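Local coordinates for Non-fluorescent flavoprotein (Photobacterium phosphoreum, PDB 1FVP) that binds flavin mononucleotide carrying a covalently attached myristate, belongs to the bacterial luciferase family and is only tentatively assigned an FMN-linked alkanal monooxygenase activity, at residues Lys23-Asn26 against Asn27-Thr31; Val184-Leu187 against Ala188-Asp192; Lys209-Ser212 against Val213-Leu217. One frame throughout, in Å; residues are numbered along the deposited sequence.

Interaction 1 of 3, residues Lys23-Asn26 against Asn27-Thr31. With FMA (6-(3-tetradecanoic acid) flavine mononucleotide), chain E.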
loop_
_atom_site.group_PDB
_atom_site.type_symbol
_atom_site.label_atom_id
_atom_site.label_comp_id
_atom_site.label_asym_id
_atom_site.label_seq_id
_atom_site.Cartn_x
_atom_site.Cartn_y
_atom_site.Cartn_z
ATOM N N LYS A 23 6.180 -22.434 -0.884
ATOM C CA LYS A 23 4.779 -22.778 -0.847
ATOM C C LYS A 23 3.882 -21.662 -0.333
ATOM O O LYS A 23 2.834 -21.401 -0.957
ATOM C CB LYS A 23 4.391 -24.022 -0.026
ATOM C CG LYS A 23 2.982 -24.478 -0.437
ATOM C CD LYS A 23 2.244 -25.269 0.607
ATOM C CE LYS A 23 2.432 -26.769 0.488
ATOM N NZ LYS A 23 2.190 -27.456 1.797
ATOM N N THR A 24 4.281 -21.077 0.782
ATOM C CA THR A 24 3.495 -19.977 1.377
ATOM C C THR A 24 3.166 -18.960 0.285
ATOM O O THR A 24 2.061 -18.403 0.216
ATOM C CB THR A 24 4.261 -19.323 2.583
ATOM O OG1 THR A 24 4.031 -20.185 3.736
ATOM C CG2 THR A 24 3.887 -17.874 2.926
ATOM N N MET A 25 4.154 -18.748 -0.575
ATOM C CA MET A 25 3.994 -17.773 -1.633
ATOM C C MET A 25 3.198 -18.212 -2.831
ATOM O O MET A 25 2.494 -17.349 -3.414
ATOM C CB MET A 25 5.349 -17.179 -2.041
ATOM C CG MET A 25 5.065 -15.701 -2.209
ATOM S SD MET A 25 5.443 -15.233 -3.908
ATOM C CE MET A 25 5.093 -13.465 -3.793
ATOM N N ASN A 26 3.317 -19.478 -3.207
ATOM C CA ASN A 26 2.543 -19.937 -4.397
ATOM C C ASN A 26 1.058 -19.843 -4.074
ATOM O O ASN A 26 0.256 -19.497 -4.947
ATOM C CB ASN A 26 3.076 -21.238 -4.940
ATOM C CG ASN A 26 3.993 -20.924 -6.127
ATOM O OD1 ASN A 26 5.218 -20.942 -5.946
ATOM N ND2 ASN A 26 3.367 -20.625 -7.267
ATOM N N ASN A 27 0.753 -20.114 -2.821
ATOM C CA ASN A 27 -0.601 -20.049 -2.259
ATOM C C ASN A 27 -1.110 -18.599 -2.352
ATOM O O ASN A 27 -2.245 -18.345 -2.767
ATOM C CB ASN A 27 -0.600 -20.526 -0.801
ATOM C CG ASN A 27 -0.162 -21.965 -0.606
ATOM O OD1 ASN A 27 0.629 -22.522 -1.377
ATOM N ND2 ASN A 27 -0.732 -22.583 0.434
ATOM N N ALA A 28 -0.226 -17.695 -1.940
ATOM C CA ALA A 28 -0.500 -16.263 -1.940
ATOM C C ALA A 28 -0.615 -15.741 -3.366
ATOM O O ALA A 28 -1.323 -14.734 -3.500
ATOM C CB ALA A 28 0.522 -15.450 -1.178
ATOM N N LEU A 29 0.020 -16.403 -4.312
ATOM C CA LEU A 29 -0.047 -15.965 -5.734
ATOM C C LEU A 29 -1.372 -16.417 -6.348
ATOM O O LEU A 29 -1.920 -15.868 -7.325
ATOM C CB LEU A 29 1.215 -16.474 -6.385
ATOM C CG LEU A 29 2.183 -15.583 -7.122
ATOM C CD1 LEU A 29 2.810 -14.506 -6.243
ATOM C CD2 LEU A 29 3.324 -16.481 -7.618
ATOM N N GLU A 30 -1.937 -17.442 -5.731
ATOM C CA GLU A 30 -3.211 -18.057 -6.115
ATOM C C GLU A 30 -4.367 -17.226 -5.558
ATOM O O GLU A 30 -5.404 -17.084 -6.204
ATOM C CB GLU A 30 -3.378 -19.458 -5.537
ATOM C CG GLU A 30 -3.805 -20.558 -6.496
ATOM C CD GLU A 30 -5.165 -20.362 -7.100
ATOM O OE1 GLU A 30 -6.162 -20.446 -6.399
ATOM O OE2 GLU A 30 -5.139 -20.131 -8.327
ATOM N N THR A 31 -4.109 -16.722 -4.360
ATOM C CA THR A 31 -5.031 -15.877 -3.617
ATOM C C THR A 31 -5.243 -14.609 -4.455
ATOM O O THR A 31 -6.308 -13.994 -4.393
ATOM C CB THR A 31 -4.524 -15.447 -2.185
ATOM O OG1 THR A 31 -3.763 -16.527 -1.565
ATOM C CG2 THR A 31 -5.653 -14.974 -1.257
HETATM N N1 FMA E . 14.969 -13.999 2.175
HETATM C C2 FMA E . 15.300 -15.005 2.990
HETATM O O2 FMA E . 16.126 -15.070 3.821
HETATM N N3 FMA E . 14.546 -16.241 2.874
HETATM C C4 FMA E . 13.541 -16.374 1.977
HETATM O O4 FMA E . 12.972 -17.451 1.961
HETATM C C4A FMA E . 13.211 -15.281 1.113
HETATM N N5 FMA E . 12.264 -15.283 0.200
HETATM C C5A FMA E . 11.911 -14.286 -0.626
HETATM C C6 FMA E . 10.900 -14.397 -1.572
HETATM C C7 FMA E . 10.616 -13.305 -2.363
HETATM C C7M FMA E . 9.491 -13.308 -3.457
HETATM C C8 FMA E . 11.354 -12.075 -2.250
HETATM C C8M FMA E . 11.075 -10.876 -3.093
HETATM C C9 FMA E . 12.354 -12.006 -1.307
HETATM C C9A FMA E . 12.681 -13.050 -0.493
HETATM N N10 FMA E . 13.676 -13.053 0.468
HETATM C C10 FMA E . 14.027 -14.043 1.295
HETATM C C1B FMA E . 14.523 -11.789 0.650
HETATM C C2B FMA E . 15.503 -11.561 -0.581
HETATM O O2B FMA E . 15.861 -12.811 -1.100
HETATM C C3B FMA E . 16.699 -10.834 0.005
HETATM O "O3'" FMA E . 17.162 -11.467 1.127
HETATM C C4B FMA E . 16.370 -9.358 0.240
HETATM O "O4'" FMA E . 14.992 -9.095 -0.230
HETATM C C5B FMA E . 17.373 -8.540 -0.608
HETATM O "O5'" FMA E . 17.039 -7.072 -0.293
HETATM P P FMA E . 18.106 -5.964 0.058
HETATM O O1P FMA E . 19.432 -6.728 -0.302
HETATM O O2P FMA E . 17.859 -4.936 -0.933
HETATM O O3P FMA E . 17.836 -5.517 1.322
HETATM C "C1'" FMA E . 11.429 -17.722 -2.658
HETATM O "O1'" FMA E . 10.467 -17.919 -3.493
HETATM O "O2'" FMA E . 12.391 -18.523 -2.600
HETATM C "C2'" FMA E . 11.029 -16.899 -1.491
HETATM C "C3'" FMA E . 10.176 -15.664 -1.695
HETATM C "C4'" FMA E . 8.781 -15.787 -1.211
HETATM C "C5'" FMA E . 7.871 -14.585 -1.114
HETATM C "C6'" FMA E . 6.906 -14.551 0.016
HETATM C "C7'" FMA E . 7.425 -14.934 1.392
HETATM C "C8'" FMA E . 6.397 -15.120 2.432
HETATM C "C9'" FMA E . 5.341 -14.028 2.654
HETATM C C11 FMA E . 4.088 -14.299 1.864
HETATM C C12 FMA E . 3.828 -13.527 0.619
HETATM C C13 FMA E . 3.177 -12.194 0.672
HETATM C C14 FMA E . 1.784 -12.060 0.134
HETATM C C15 FMA E . 1.629 -11.345 -1.173
#

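Interaction 2 of 3, residues Val184-Leu187 against Ala188-Asp192. With FMA (6-(3-tetradecanoic acid) flavine mononucleotide), chain D.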
loop_
_atom_site.group_PDB
_atom_site.type_symbol
_atom_site.label_atom_id
_atom_site.label_comp_id
_atom_site.label_asym_id
_atom_site.label_seq_id
_atom_site.Cartn_x
_atom_site.Cartn_y
_atom_site.Cartn_z
ATOM N N VAL A 184 -19.394 -12.098 11.105
ATOM C CA VAL A 184 -18.797 -10.791 10.723
ATOM C C VAL A 184 -19.949 -9.801 10.643
ATOM O O VAL A 184 -19.960 -8.764 11.334
ATOM C CB VAL A 184 -17.950 -11.047 9.476
ATOM C CG1 VAL A 184 -16.839 -12.060 9.742
ATOM C CG2 VAL A 184 -18.806 -11.563 8.330
ATOM N N ALA A 185 -20.948 -10.143 9.846
ATOM C CA ALA A 185 -22.125 -9.285 9.657
ATOM C C ALA A 185 -22.976 -9.357 10.920
ATOM O O ALA A 185 -24.199 -9.517 10.881
ATOM C CB ALA A 185 -22.875 -9.655 8.400
ATOM N N ASN A 186 -22.284 -9.239 12.018
ATOM C CA ASN A 186 -22.790 -9.257 13.401
ATOM C C ASN A 186 -21.823 -8.294 14.135
ATOM O O ASN A 186 -22.224 -7.434 14.921
ATOM C CB ASN A 186 -22.811 -10.659 13.970
ATOM C CG ASN A 186 -23.821 -10.998 15.046
ATOM O OD1 ASN A 186 -23.890 -10.375 16.126
ATOM N ND2 ASN A 186 -24.625 -12.036 14.747
ATOM N N LEU A 187 -20.565 -8.526 13.772
ATOM C CA LEU A 187 -19.438 -7.772 14.280
ATOM C C LEU A 187 -19.442 -6.367 13.669
ATOM O O LEU A 187 -19.085 -5.396 14.372
ATOM C CB LEU A 187 -18.109 -8.503 14.018
ATOM C CG LEU A 187 -16.914 -7.792 14.661
ATOM C CD1 LEU A 187 -17.129 -7.588 16.156
ATOM C CD2 LEU A 187 -15.652 -8.598 14.422
ATOM N N ALA A 188 -19.838 -6.337 12.391
ATOM C CA ALA A 188 -19.893 -5.036 11.691
ATOM C C ALA A 188 -20.561 -4.111 12.727
ATOM O O ALA A 188 -20.023 -3.062 13.076
ATOM C CB ALA A 188 -20.650 -5.085 10.393
ATOM N N GLY A 189 -21.669 -4.634 13.218
ATOM C CA GLY A 189 -22.550 -4.062 14.212
ATOM C C GLY A 189 -21.858 -3.449 15.414
ATOM O O GLY A 189 -22.101 -2.255 15.724
ATOM N N LYS A 190 -21.009 -4.222 16.079
ATOM C CA LYS A 190 -20.300 -3.745 17.265
ATOM C C LYS A 190 -19.405 -2.551 16.927
ATOM O O LYS A 190 -18.817 -1.964 17.835
ATOM C CB LYS A 190 -19.442 -4.790 17.944
ATOM C CG LYS A 190 -19.752 -6.256 17.879
ATOM C CD LYS A 190 -20.850 -6.712 18.819
ATOM C CE LYS A 190 -22.163 -6.814 18.050
ATOM N NZ LYS A 190 -23.306 -6.981 18.997
ATOM N N PHE A 191 -19.265 -2.251 15.667
ATOM C CA PHE A 191 -18.485 -1.180 15.054
ATOM C C PHE A 191 -19.475 -0.197 14.408
ATOM O O PHE A 191 -19.249 0.358 13.311
ATOM C CB PHE A 191 -17.474 -1.687 14.009
ATOM C CG PHE A 191 -16.196 -2.186 14.610
ATOM C CD1 PHE A 191 -15.220 -1.294 15.016
ATOM C CD2 PHE A 191 -15.975 -3.541 14.807
ATOM C CE1 PHE A 191 -14.038 -1.708 15.607
ATOM C CE2 PHE A 191 -14.797 -3.989 15.395
ATOM C CZ PHE A 191 -13.823 -3.059 15.794
ATOM N N ASP A 192 -20.597 -0.028 15.083
ATOM C CA ASP A 192 -21.674 0.854 14.618
ATOM C C ASP A 192 -21.870 0.641 13.108
ATOM O O ASP A 192 -22.394 1.560 12.439
ATOM C CB ASP A 192 -21.459 2.329 14.921
ATOM C CG ASP A 192 -20.849 2.690 16.251
ATOM O OD1 ASP A 192 -21.491 2.643 17.319
ATOM O OD2 ASP A 192 -19.645 3.056 16.183
HETATM N N1 FMA D . -25.967 -4.201 6.165
HETATM C C2 FMA D . -25.537 -3.281 5.299
HETATM O O2 FMA D . -25.682 -2.117 5.332
HETATM N N3 FMA D . -24.773 -3.709 4.135
HETATM C C4 FMA D . -24.501 -5.011 3.923
HETATM O O4 FMA D . -23.868 -5.319 2.937
HETATM C C4A FMA D . -24.976 -5.980 4.861
HETATM N N5 FMA D . -24.771 -7.268 4.750
HETATM C C5A FMA D . -25.193 -8.224 5.592
HETATM C C6 FMA D . -24.924 -9.575 5.392
HETATM C C7 FMA D . -25.399 -10.476 6.312
HETATM C C7M FMA D . -25.154 -12.021 6.202
HETATM C C8 FMA D . -26.166 -10.053 7.461
HETATM C C8M FMA D . -26.706 -10.997 8.486
HETATM C C9 FMA D . -26.417 -8.708 7.625
HETATM C C9A FMA D . -25.964 -7.762 6.752
HETATM N N10 FMA D . -26.175 -6.394 6.867
HETATM C C10 FMA D . -25.754 -5.459 6.016
HETATM C C1B FMA D . -26.968 -5.858 8.060
HETATM C C2B FMA D . -26.590 -4.377 8.496
HETATM O O2B FMA D . -26.365 -4.548 9.883
HETATM C C3B FMA D . -27.738 -3.450 8.168
HETATM O "O3'" FMA D . -28.556 -3.984 7.177
HETATM C C4B FMA D . -27.343 -2.026 7.761
HETATM O "O4'" FMA D . -26.542 -1.384 8.818
HETATM C C5B FMA D . -28.608 -1.154 7.529
HETATM O "O5'" FMA D . -28.487 0.041 8.507
HETATM P P FMA D . -29.566 0.584 9.526
HETATM O O1P FMA D . -30.639 1.130 8.522
HETATM O O2P FMA D . -30.049 -0.541 10.302
HETATM O O3P FMA D . -28.936 1.472 10.377
HETATM C "C1'" FMA D . -24.725 -10.791 1.938
HETATM O "O1'" FMA D . -24.947 -11.928 2.504
HETATM O "O2'" FMA D . -25.022 -10.647 0.747
HETATM C "C2'" FMA D . -24.817 -9.646 2.892
HETATM C "C3'" FMA D . -24.112 -9.948 4.222
HETATM C "C4'" FMA D . -22.730 -9.373 4.159
HETATM C "C5'" FMA D . -21.567 -10.240 3.740
HETATM C "C6'" FMA D . -20.350 -10.075 4.615
HETATM C "C7'" FMA D . -19.053 -10.389 3.882
HETATM C "C8'" FMA D . -18.254 -11.505 4.408
HETATM C "C9'" FMA D . -17.161 -11.237 5.429
HETATM C C11 FMA D . -16.689 -12.469 6.138
HETATM C C12 FMA D . -16.539 -13.779 5.456
HETATM C C13 FMA D . -15.949 -14.937 6.188
HETATM C C14 FMA D . -15.773 -16.211 5.425
HETATM C C15 FMA D . -16.934 -16.596 4.552
#

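Interaction 3 of 3, residues Lys209-Ser212 against Val213-Leu217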
loop_
_atom_site.group_PDB
_atom_site.type_symbol
_atom_site.label_atom_id
_atom_site.label_comp_id
_atom_site.label_asym_id
_atom_site.label_seq_id
_atom_site.Cartn_x
_atom_site.Cartn_y
_atom_site.Cartn_z
ATOM N N LYS A 209 -10.391 -25.200 -1.304
ATOM C CA LYS A 209 -11.403 -24.714 -0.344
ATOM C C LYS A 209 -11.465 -23.204 -0.632
ATOM O O LYS A 209 -12.483 -22.764 -1.160
ATOM C CB LYS A 209 -11.113 -24.835 1.124
ATOM C CG LYS A 209 -12.344 -24.882 2.012
ATOM C CD LYS A 209 -12.010 -25.534 3.349
ATOM C CE LYS A 209 -10.851 -24.912 4.085
ATOM N NZ LYS A 209 -10.509 -25.643 5.343
ATOM N N LYS A 210 -10.338 -22.598 -0.298
ATOM C CA LYS A 210 -10.087 -21.153 -0.438
ATOM C C LYS A 210 -10.620 -20.574 -1.740
ATOM O O LYS A 210 -11.378 -19.571 -1.681
ATOM C CB LYS A 210 -8.641 -20.773 -0.187
ATOM C CG LYS A 210 -8.229 -19.440 -0.802
ATOM C CD LYS A 210 -6.872 -18.985 -0.293
ATOM C CE LYS A 210 -5.721 -19.364 -1.205
ATOM N NZ LYS A 210 -4.443 -19.317 -0.430
ATOM N N LYS A 211 -10.286 -21.167 -2.873
ATOM C CA LYS A 211 -10.814 -20.637 -4.146
ATOM C C LYS A 211 -12.335 -20.708 -4.101
ATOM O O LYS A 211 -12.995 -19.826 -4.659
ATOM C CB LYS A 211 -10.280 -21.330 -5.386
ATOM C CG LYS A 211 -11.056 -21.053 -6.664
ATOM C CD LYS A 211 -10.699 -21.968 -7.813
ATOM C CE LYS A 211 -10.920 -23.427 -7.501
ATOM N NZ LYS A 211 -12.350 -23.842 -7.407
ATOM N N SER A 212 -12.886 -21.707 -3.442
ATOM C CA SER A 212 -14.346 -21.873 -3.369
ATOM C C SER A 212 -15.028 -20.962 -2.383
ATOM O O SER A 212 -16.178 -20.543 -2.636
ATOM C CB SER A 212 -14.724 -23.333 -3.181
ATOM O OG SER A 212 -14.472 -23.962 -4.446
ATOM N N VAL A 213 -14.340 -20.672 -1.295
ATOM C CA VAL A 213 -14.865 -19.771 -0.267
ATOM C C VAL A 213 -14.717 -18.323 -0.774
ATOM O O VAL A 213 -15.276 -17.428 -0.132
ATOM C CB VAL A 213 -14.147 -19.891 1.082
ATOM C CG1 VAL A 213 -15.161 -20.066 2.208
ATOM C CG2 VAL A 213 -13.045 -20.912 1.120
ATOM N N MET A 214 -13.959 -18.140 -1.846
ATOM C CA MET A 214 -13.739 -16.791 -2.389
ATOM C C MET A 214 -14.758 -16.456 -3.464
ATOM O O MET A 214 -15.510 -15.483 -3.303
ATOM C CB MET A 214 -12.306 -16.551 -2.839
ATOM C CG MET A 214 -11.467 -16.106 -1.655
ATOM S SD MET A 214 -9.767 -15.855 -2.253
ATOM C CE MET A 214 -9.930 -14.282 -3.097
ATOM N N ILE A 215 -14.794 -17.251 -4.516
ATOM C CA ILE A 215 -15.769 -16.956 -5.578
ATOM C C ILE A 215 -17.191 -17.188 -5.105
ATOM O O ILE A 215 -18.095 -16.751 -5.849
ATOM C CB ILE A 215 -15.375 -17.555 -6.952
ATOM C CG1 ILE A 215 -16.327 -18.693 -7.404
ATOM C CG2 ILE A 215 -13.889 -17.995 -7.036
ATOM C CD1 ILE A 215 -17.021 -18.332 -8.769
ATOM N N ASP A 216 -17.420 -17.796 -3.957
ATOM C CA ASP A 216 -18.792 -18.001 -3.478
ATOM C C ASP A 216 -19.417 -16.622 -3.153
ATOM O O ASP A 216 -20.444 -16.257 -3.715
ATOM C CB ASP A 216 -18.944 -18.787 -2.186
ATOM C CG ASP A 216 -19.370 -20.221 -2.433
ATOM O OD1 ASP A 216 -19.064 -20.674 -3.551
ATOM O OD2 ASP A 216 -19.979 -20.737 -1.468
ATOM N N LEU A 217 -18.735 -16.048 -2.196
ATOM C CA LEU A 217 -18.945 -14.763 -1.553
ATOM C C LEU A 217 -18.945 -13.583 -2.527
ATOM O O LEU A 217 -19.564 -12.537 -2.293
ATOM C CB LEU A 217 -17.852 -14.689 -0.469
ATOM C CG LEU A 217 -17.445 -13.290 -0.063
ATOM C CD1 LEU A 217 -18.649 -12.561 0.515
ATOM C CD2 LEU A 217 -16.385 -13.429 1.016
#

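Interaction 1 of 3, residues Lys23-Asn26 against Asn27-Thr31
At the start of helix 23-38, the helix of the beta-alpha-beta unit between strands 6-11 and 42-48, Met25 and Leu29 meet one helical turn apart beside the fatty-acid tail of a bound flavin. The methyl CE of Met25 lies 3.5 Å from CD1 of Leu29, and the two side chains cross obliquely. Met25 sets CG against the tail at C5' and C6', and the bend at chi2 (-120°) directs SD and CE toward the leucine. Thr24 and Ala28 extend this greasy surface: Thr24 CG2 is 3.7 Å from C11 of the ligand, and Ala28 CB is 3.8 Å from C14, near the tail's far end.

The turn is held by Asn27 N bonding to Lys23 O (3.1 Å, nearly straight at 166°) and Ala28 N to Thr24 O (3.2 Å). The bonds from Leu29 N and Glu30 N that follow are weak. Phe65 and Tyr88 of the second subunit pack on Met25 and on Asn26 and Leu29, respectively, and Tyr88 OH of that subunit also bonds the ligand. Thr24, Met25 and Ala28 thus form the helix side of a hydrophobic groove for the myristate tail, within a flavin site at the dimer interface.

Interaction 2 of 3, residues Val184-Leu187 against Ala188-Asp192
Leu187 faces Lys190 and Phe191 in the last turn of helix 178-190, where the helix runs out into a Schellman motif with Asp192, at positive phi, as its C-prime residue. The closing bonds run from Asn193 N to Ala188 O and from Asp192 N to Gly189 O. The buried side is built by Val184, Leu187, Ala188 and Phe191. In Leu187, chi1 of -175° sends the branch out from the helix and chi2 (55°) turns CD1 to CG of Lys190 at 3.4 Å, the two side chains crossing at about a right angle. The same methyl is only loosely near the Phe191 ring, 4.4 Å from CE2. Leu187 O lies at the edge of that ring, near its plane. Beyond it, the phenylalanine packs on Leu128 of strand 126-134 and meets the ring of Phe94.

Toward solvent the packing thins. Asn186 is exposed, and its amide ND2 turns back along the helix to bond Ser182 O. Lys190 is bent at chi2 and chi3, and this folding brings its aliphatic CE within 3.2 Å of Asn186 O. Lys190 and Asp192 also touch a neighbouring molecule in the crystal.

The firm backbone link between the segments is Ala188 N to Val184 O, 2.6 Å in the model with an N-H...O angle of 159°. At the start of the segment Val184 and Ala185 meet a bound flavin, the valine at its tail and the alanine at its ring. Val184 presents both methyls to the tail, CG2 the nearer at 3.2 Å from C11, with CG1 beside it. The methyl CB of Ala185 sits over the face of the isoalloxazine, 3.4 Å from both C7 and C8 of its dimethylbenzene ring.

Interaction 3 of 3, residues Lys209-Ser212 against Val213-Leu217
Lys209 and Val213, Lys210 and Met214, and Lys211 and Ile215 form three successive pairs in which the side chains run side by side and point the same way. Contact in each is made low on the lysine, through its aliphatic CG. That of Lys209 is 4.1 Å from CG2 of Val213, that of Lys210 is 4.2 Å from SD of Met214, and that of Lys211 is 4.2 Å from CG2 of Ile215. All three lysines hold CG anti to the backbone N, and for Lys210 (chi1 159°) this starts the chain parallel to the methionine before the bend at chi3 takes NZ off toward helix 23-38. There NZ bonds Thr31 OG1, with a long, weak ion pair to Glu202. Val213 also sets CG2 over the carbonyl oxygen of Lys209, one turn back, and CG2 of Ile215 comes close to that of Lys211.

This i to i+4 spacing is that of an alpha helix, here the long carboxy-terminal helix 207-227, which packs beside helix 23-38. Val213 N bonds Lys209 O at 2.8 Å. Ile215 N reaches Lys211 O at 3.1 Å along an almost straight N-H...O line of 174°, whereas Asp216 N to Ser212 O is weak.

The pairs leave the helix in different directions. Lys211 and Ile215 lie against Ile34 of helix 23-38, Met214 packs on Phe201, and Val213 leans on Met204, its side chain about 5 Å from a bound flavin derivative. The carbonyl of Met214 accepts a bond from Tyr42 OH.

How the interactions relate
Along the chain the contacts come in the order interaction 1, interaction 2, interaction 3, one each on helices 23-38, 178-190 and 207-227 around the mixed, largely parallel sheet. Interactions 1 and 2 lie on opposite sides of the chain's centre, with centres 30 Å apart, and each lines the pocket of a different bound flavin; the first of these pockets is shared with the second subunit. Interaction 3 touches interaction 1, their centres 15 Å apart, where a lysine of helix 207-227 reaches helix 23-38. From interaction 2 it stays separate, nearest atoms about 8 Å apart. Helices 23-38 and 178-190, far apart in the fold, thus each contribute to the pocket of one flavin-fatty acid adduct, consistent with two per subunit.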